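Local coordinates for zinc-binding protein TroA (Treponema pallidum, PDB 1K0F) that binds zinc with high affinity and specificity in the periplasm and delivers it to the membrane permease of the TroABC transporter for import into the cell, at residues Arg151-Ser156 and His266-Ile271; Gly172-Ser175 and Gly179-Val182. One frame throughout, in Å; residues are numbered along the deposited sequence.

Contact 1: Arg151-Ser156 and His266-Ile271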
ATOM      1  N   ARG A 151       7.252  -8.953  11.339  1.00 48.99           N
ATOM      2  CA  ARG A 151       6.910 -10.306  11.738  1.00 50.76           C
ATOM      3  C   ARG A 151       7.144 -10.398  13.237  1.00 50.60           C
ATOM      4  O   ARG A 151       6.267 -10.834  13.978  1.00 51.46           O
ATOM      5  CB  ARG A 151       7.761 -11.343  11.006  1.00 52.70           C
ATOM      6  CG  ARG A 151       7.088 -12.719  10.960  1.00 57.15           C
ATOM      7  CD  ARG A 151       7.775 -13.680   9.989  1.00 60.90           C
ATOM      8  NE  ARG A 151       6.837 -14.285   9.044  1.00 61.03           N
ATOM      9  CZ  ARG A 151       6.879 -14.087   7.729  1.00 62.04           C
ATOM     10  NH1 ARG A 151       7.811 -13.301   7.198  1.00 61.59           N
ATOM     11  NH2 ARG A 151       5.992 -14.678   6.938  1.00 63.75           N
ATOM     12  N   ARG A 152       8.327  -9.982  13.680  1.00 50.26           N
ATOM     13  CA  ARG A 152       8.646  -9.993  15.100  1.00 49.98           C
ATOM     14  C   ARG A 152       7.468  -9.323  15.788  1.00 50.67           C
ATOM     15  O   ARG A 152       6.746  -9.949  16.561  1.00 51.61           O
ATOM     16  CB  ARG A 152       9.928  -9.195  15.362  1.00 49.86           C
ATOM     17  CG  ARG A 152      10.176  -8.853  16.835  1.00 49.15           C
ATOM     18  CD  ARG A 152      11.545  -8.206  17.039  1.00 48.28           C
ATOM     19  NE  ARG A 152      11.964  -7.443  15.864  1.00 48.41           N
ATOM     20  CZ  ARG A 152      13.165  -6.892  15.714  1.00 48.62           C
ATOM     21  NH1 ARG A 152      14.085  -7.013  16.661  1.00 50.49           N
ATOM     22  NH2 ARG A 152      13.447  -6.212  14.612  1.00 48.09           N
ATOM     23  N   LYS A 153       7.279  -8.045  15.473  1.00 50.97           N
ATOM     24  CA  LYS A 153       6.188  -7.245  16.018  1.00 50.57           C
ATOM     25  C   LYS A 153       4.870  -8.018  16.038  1.00 50.05           C
ATOM     26  O   LYS A 153       4.249  -8.181  17.087  1.00 49.92           O
ATOM     27  CB  LYS A 153       6.022  -5.969  15.192  1.00 49.96           C
ATOM     28  CG  LYS A 153       6.697  -4.766  15.803  1.00 50.60           C
ATOM     29  CD  LYS A 153       5.883  -4.235  16.964  1.00 51.47           C
ATOM     30  CE  LYS A 153       6.508  -2.988  17.553  1.00 53.44           C
ATOM     31  NZ  LYS A 153       5.515  -2.201  18.339  1.00 56.05           N
ATOM     32  N   ALA A 154       4.445  -8.495  14.877  1.00 49.55           N
ATOM     33  CA  ALA A 154       3.204  -9.249  14.797  1.00 50.41           C
ATOM     34  C   ALA A 154       3.221 -10.367  15.833  1.00 51.22           C
ATOM     35  O   ALA A 154       2.219 -10.619  16.504  1.00 51.13           O
ATOM     36  CB  ALA A 154       3.031  -9.826  13.401  1.00 49.75           C
ATOM     37  N   GLN A 155       4.374 -11.021  15.969  1.00 52.44           N
ATOM     38  CA  GLN A 155       4.550 -12.127  16.912  1.00 52.42           C
ATOM     39  C   GLN A 155       4.289 -11.676  18.342  1.00 51.12           C
ATOM     40  O   GLN A 155       3.866 -12.463  19.189  1.00 50.44           O
ATOM     41  CB  GLN A 155       5.976 -12.700  16.815  1.00 53.81           C
ATOM     42  CG  GLN A 155       6.102 -14.014  16.056  1.00 55.81           C
ATOM     43  CD  GLN A 155       4.836 -14.837  16.083  1.00 56.78           C
ATOM     44  OE1 GLN A 155       4.305 -15.149  17.154  1.00 57.89           O
ATOM     45  NE2 GLN A 155       4.330 -15.186  14.905  1.00 56.51           N
ATOM     46  N   SER A 156       4.549 -10.404  18.606  1.00 48.93           N
ATOM     47  CA  SER A 156       4.341  -9.860  19.935  1.00 48.23           C
ATOM     48  C   SER A 156       2.859  -9.884  20.293  1.00 47.92           C
ATOM     49  O   SER A 156       2.487  -9.763  21.464  1.00 48.32           O
ATOM     50  CB  SER A 156       4.867  -8.426  19.998  1.00 48.88           C
ATOM     51  OG  SER A 156       3.978  -7.530  19.357  1.00 48.97           O
ATOM     52  N   HIS A 266       4.760   2.368  10.977  1.00 16.82           N
ATOM     53  CA  HIS A 266       3.656   3.021  11.646  1.00 16.20           C
ATOM     54  C   HIS A 266       2.512   2.042  11.745  1.00 16.60           C
ATOM     55  O   HIS A 266       1.856   1.936  12.779  1.00 19.14           O
ATOM     56  CB  HIS A 266       3.160   4.229  10.865  1.00 17.19           C
ATOM     57  CG  HIS A 266       1.723   4.554  11.132  1.00 16.78           C
ATOM     58  ND1 HIS A 266       1.332   5.466  12.088  1.00 13.82           N
ATOM     59  CD2 HIS A 266       0.584   4.006  10.645  1.00 13.34           C
ATOM     60  CE1 HIS A 266       0.014   5.470  12.171  1.00 13.78           C
ATOM     61  NE2 HIS A 266      -0.460   4.589  11.313  1.00 10.99           N
ATOM     62  N   ASN A 267       2.273   1.336  10.650  1.00 15.64           N
ATOM     63  CA  ASN A 267       1.175   0.384  10.593  1.00 17.27           C
ATOM     64  C   ASN A 267       1.237  -0.656  11.705  1.00 17.59           C
ATOM     65  O   ASN A 267       0.392  -0.656  12.597  1.00 18.24           O
ATOM     66  CB  ASN A 267       1.136  -0.281   9.209  1.00 17.46           C
ATOM     67  CG  ASN A 267       0.294   0.518   8.194  1.00 17.90           C
ATOM     68  OD1 ASN A 267      -0.090   1.669   8.440  1.00 17.16           O
ATOM     69  ND2 ASN A 267       0.011  -0.098   7.051  1.00 15.15           N
ATOM     70  N   ILE A 268       2.235  -1.538  11.663  1.00 18.99           N
ATOM     71  CA  ILE A 268       2.386  -2.573  12.688  1.00 17.28           C
ATOM     72  C   ILE A 268       2.485  -1.981  14.087  1.00 18.51           C
ATOM     73  O   ILE A 268       1.956  -2.543  15.049  1.00 18.78           O
ATOM     74  CB  ILE A 268       3.639  -3.454  12.426  1.00 17.55           C
ATOM     75  CG1 ILE A 268       3.380  -4.862  12.937  1.00 15.27           C
ATOM     76  CG2 ILE A 268       4.872  -2.885  13.125  1.00 16.24           C
ATOM     77  CD1 ILE A 268       2.385  -5.602  12.108  1.00 16.67           C
ATOM     78  N   ASP A 269       3.155  -0.844  14.218  1.00 18.21           N
ATOM     79  CA  ASP A 269       3.269  -0.238  15.529  1.00 18.08           C
ATOM     80  C   ASP A 269       1.846   0.018  15.977  1.00 18.12           C
ATOM     81  O   ASP A 269       1.333  -0.651  16.860  1.00 19.73           O
ATOM     82  CB  ASP A 269       4.051   1.079  15.441  1.00 20.52           C
ATOM     83  CG  ASP A 269       5.547   0.857  15.338  1.00 20.42           C
ATOM     84  OD1 ASP A 269       5.952  -0.257  14.964  1.00 22.13           O
ATOM     85  OD2 ASP A 269       6.314   1.800  15.625  1.00 21.56           O
ATOM     86  N   THR A 270       1.202   0.981  15.328  1.00 20.59           N
ATOM     87  CA  THR A 270      -0.170   1.358  15.649  1.00 20.49           C
ATOM     88  C   THR A 270      -1.099   0.182  15.923  1.00 21.21           C
ATOM     89  O   THR A 270      -1.844   0.182  16.906  1.00 19.28           O
ATOM     90  CB  THR A 270      -0.768   2.190  14.507  1.00 19.53           C
ATOM     91  OG1 THR A 270      -0.111   3.462  14.465  1.00 20.57           O
ATOM     92  CG2 THR A 270      -2.267   2.392  14.710  1.00 19.89           C
ATOM     93  N   ILE A 271      -1.040  -0.828  15.059  1.00 21.64           N
ATOM     94  CA  ILE A 271      -1.912  -1.987  15.185  1.00 23.79           C
ATOM     95  C   ILE A 271      -1.688  -2.818  16.438  1.00 25.93           C
ATOM     96  O   ILE A 271      -2.557  -2.865  17.313  1.00 26.41           O
ATOM     97  CB  ILE A 271      -1.807  -2.895  13.945  1.00 23.32           C
ATOM     98  CG1 ILE A 271      -2.403  -2.177  12.732  1.00 20.52           C
ATOM     99  CG2 ILE A 271      -2.554  -4.210  14.179  1.00 25.68           C
ATOM    100  CD1 ILE A 271      -2.184  -2.906  11.444  1.00 16.92           C
TER
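Two helices run nearly parallel here, the last turns of the long helix 129-156 and the late helix 260-273, and K153 and I268 make the closest side-chain approach. The axes of the short segments stay 9.8 Å apart with only 10° between their directions. The stem of K153 lies against the isoleucine: CB of K153 sits 3.6 Å from CG1 of I268, and CG of K153 is 3.7 Å from CG2 of the same residue. Next to it, A154 contributes a looser touch, its CB 4.5 Å from CD1 of I268. The bend at the second torsion (chi2 -76°) lies where K153 rests on I268, and from there the chain carries its amine toward D269, crossing that side chain at about a right angle. The D269 carbon skeleton starts away from the other helix, yet its carboxylate turns back. The charge pair is long, with K153 NZ 3.9 Å from D269 OD1; the firmer hold on OD1 is a hydrogen bond with the hydroxyl of Y149, one turn earlier on helix 129-156. With I268 and A154 buried and the K153-D269 pair partly exposed, this is parallel helix-helix packing, consistent with the rigid helical backbone of the TroA-type solute-binding proteins.

Contact 2: Gly172-Ser175 and Gly179-Val182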
ATOM      1  N   GLY A 172      -4.633  -8.209   2.891  1.00 30.30           N
ATOM      2  CA  GLY A 172      -4.644  -9.645   2.674  1.00 32.70           C
ATOM      3  C   GLY A 172      -3.256 -10.265   2.793  1.00 34.28           C
ATOM      4  O   GLY A 172      -3.069 -11.233   3.541  1.00 35.68           O
ATOM      5  N   TYR A 173      -2.286  -9.721   2.053  1.00 33.12           N
ATOM      6  CA  TYR A 173      -0.917 -10.233   2.108  1.00 31.29           C
ATOM      7  C   TYR A 173      -0.347  -9.963   3.491  1.00 31.72           C
ATOM      8  O   TYR A 173       0.452 -10.738   4.007  1.00 31.32           O
ATOM      9  CB  TYR A 173      -0.037  -9.556   1.066  1.00 27.36           C
ATOM     10  CG  TYR A 173      -0.450  -9.812  -0.360  1.00 24.71           C
ATOM     11  CD1 TYR A 173       0.377 -10.512  -1.232  1.00 23.83           C
ATOM     12  CD2 TYR A 173      -1.631  -9.281  -0.864  1.00 25.18           C
ATOM     13  CE1 TYR A 173       0.041 -10.661  -2.576  1.00 23.07           C
ATOM     14  CE2 TYR A 173      -1.967  -9.425  -2.198  1.00 22.18           C
ATOM     15  CZ  TYR A 173      -1.137 -10.110  -3.048  1.00 22.07           C
ATOM     16  OH  TYR A 173      -1.483 -10.213  -4.375  1.00 24.73           O
ATOM     17  N   PHE A 174      -0.755  -8.850   4.088  1.00 32.58           N
ATOM     18  CA  PHE A 174      -0.287  -8.506   5.422  1.00 33.07           C
ATOM     19  C   PHE A 174      -0.725  -9.638   6.355  1.00 33.44           C
ATOM     20  O   PHE A 174       0.035 -10.081   7.220  1.00 32.89           O
ATOM     21  CB  PHE A 174      -0.895  -7.169   5.871  1.00 32.07           C
ATOM     22  CG  PHE A 174      -0.576  -6.798   7.294  1.00 30.63           C
ATOM     23  CD1 PHE A 174       0.627  -6.175   7.613  1.00 28.48           C
ATOM     24  CD2 PHE A 174      -1.481  -7.086   8.319  1.00 30.04           C
ATOM     25  CE1 PHE A 174       0.926  -5.847   8.928  1.00 28.50           C
ATOM     26  CE2 PHE A 174      -1.194  -6.764   9.636  1.00 28.52           C
ATOM     27  CZ  PHE A 174       0.009  -6.145   9.945  1.00 28.52           C
ATOM     28  N   SER A 175      -1.951 -10.111   6.156  1.00 33.42           N
ATOM     29  CA  SER A 175      -2.488 -11.188   6.965  1.00 35.12           C
ATOM     30  C   SER A 175      -1.739 -12.475   6.655  1.00 36.64           C
ATOM     31  O   SER A 175      -1.259 -13.155   7.564  1.00 37.79           O
ATOM     32  CB  SER A 175      -3.985 -11.364   6.680  1.00 36.37           C
ATOM     33  OG  SER A 175      -4.223 -12.270   5.610  1.00 38.74           O
ATOM     34  N   GLY A 179       0.452 -13.206   9.747  1.00 44.60           N
ATOM     35  CA  GLY A 179      -0.633 -13.797  10.523  1.00 44.74           C
ATOM     36  C   GLY A 179      -1.563 -12.854  11.266  1.00 44.39           C
ATOM     37  O   GLY A 179      -1.363 -12.553  12.443  1.00 43.39           O
ATOM     38  N   PHE A 180      -2.595 -12.391  10.573  1.00 43.62           N
ATOM     39  CA  PHE A 180      -3.568 -11.485  11.163  1.00 42.58           C
ATOM     40  C   PHE A 180      -4.933 -11.792  10.555  1.00 42.87           C
ATOM     41  O   PHE A 180      -5.075 -11.940   9.333  1.00 41.80           O
ATOM     42  CB  PHE A 180      -3.202 -10.024  10.868  1.00 41.48           C
ATOM     43  CG  PHE A 180      -2.205  -9.427  11.831  1.00 42.00           C
ATOM     44  CD1 PHE A 180      -0.862  -9.322  11.486  1.00 41.41           C
ATOM     45  CD2 PHE A 180      -2.615  -8.938  13.065  1.00 42.26           C
ATOM     46  CE1 PHE A 180       0.056  -8.732  12.353  1.00 42.12           C
ATOM     47  CE2 PHE A 180      -1.703  -8.347  13.941  1.00 41.48           C
ATOM     48  CZ  PHE A 180      -0.366  -8.245  13.582  1.00 41.73           C
ATOM     49  N   GLU A 181      -5.937 -11.925  11.410  1.00 42.55           N
ATOM     50  CA  GLU A 181      -7.275 -12.174  10.919  1.00 42.43           C
ATOM     51  C   GLU A 181      -7.730 -10.793  10.476  1.00 39.98           C
ATOM     52  O   GLU A 181      -8.113  -9.960  11.292  1.00 39.36           O
ATOM     53  CB  GLU A 181      -8.171 -12.705  12.039  1.00 45.10           C
ATOM     54  CG  GLU A 181      -9.643 -12.752  11.676  1.00 48.39           C
ATOM     55  CD  GLU A 181     -10.289 -14.068  12.037  1.00 51.05           C
ATOM     56  OE1 GLU A 181      -9.561 -15.081  12.151  1.00 53.32           O
ATOM     57  OE2 GLU A 181     -11.526 -14.084  12.204  1.00 51.31           O
ATOM     58  N   VAL A 182      -7.654 -10.533   9.183  1.00 38.03           N
ATOM     59  CA  VAL A 182      -8.051  -9.231   8.695  1.00 37.40           C
ATOM     60  C   VAL A 182      -9.452  -9.194   8.114  1.00 38.19           C
ATOM     61  O   VAL A 182      -9.972 -10.193   7.618  1.00 39.65           O
ATOM     62  CB  VAL A 182      -7.062  -8.723   7.651  1.00 35.90           C
ATOM     63  CG1 VAL A 182      -5.712  -8.510   8.302  1.00 34.11           C
ATOM     64  CG2 VAL A 182      -6.957  -9.712   6.503  1.00 33.52           C
TER
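The carbonyl oxygen of S175 takes two backbone N-H groups from the turn after helix 172-178. G179 N comes to 2.8 Å from S175 O, but its N-H is bent to 123°, and F180 N lies 3.4 Å from the same oxygen, so both bonds are weak. G179 is where the chain leaves the helix, and its positive phi suits a glycine. The S175 hydroxyl serves its own helix instead: OG lies between the backbone N and the carbonyl carbon, and it donates to G172 O at 2.6 Å, in the carbonyl plane and on a lone pair. CB of S175 packs against V182, whose CG2 is 3.4 Å away. One residue earlier, F174 holds its ring anti to the backbone N (chi1 174°), beside the ring of F180. The planes differ by 22° and the centroids are 4.8 Å apart, but the rings are displaced enough that little of one lies over the other. V182 CG1 approaches F174 at the ring edge, near its plane. Behind this pair stand V150 and A154 of helix 129-156 and I268 of helix 260-273, while L164 meets F174 and V182 from the parallel strand 163-166. The turn thus leads the chain into strand 181-184 within a beta-alpha-beta unit.

How the contacts relate
From the N terminus, the chain first reaches 151-156, on the long helix 129-156, then strand 163-166. Contact 2 follows, closing a short local loop from helix 172-178 into strand 181-184. Some 85 residues later, helix 260-273 comes back to the long helix and closes contact 1, a far larger loop that wholly encloses contact 2. The two do not cross, and they share a packed interface: I268 CD1 lies 3.9 Å from F180 CE1, and I271 CD1 is 4.2 Å from F174 CZ, while A154 also rests on F180. Together they bind a beta-alpha-beta unit to the pair of helices packed against it.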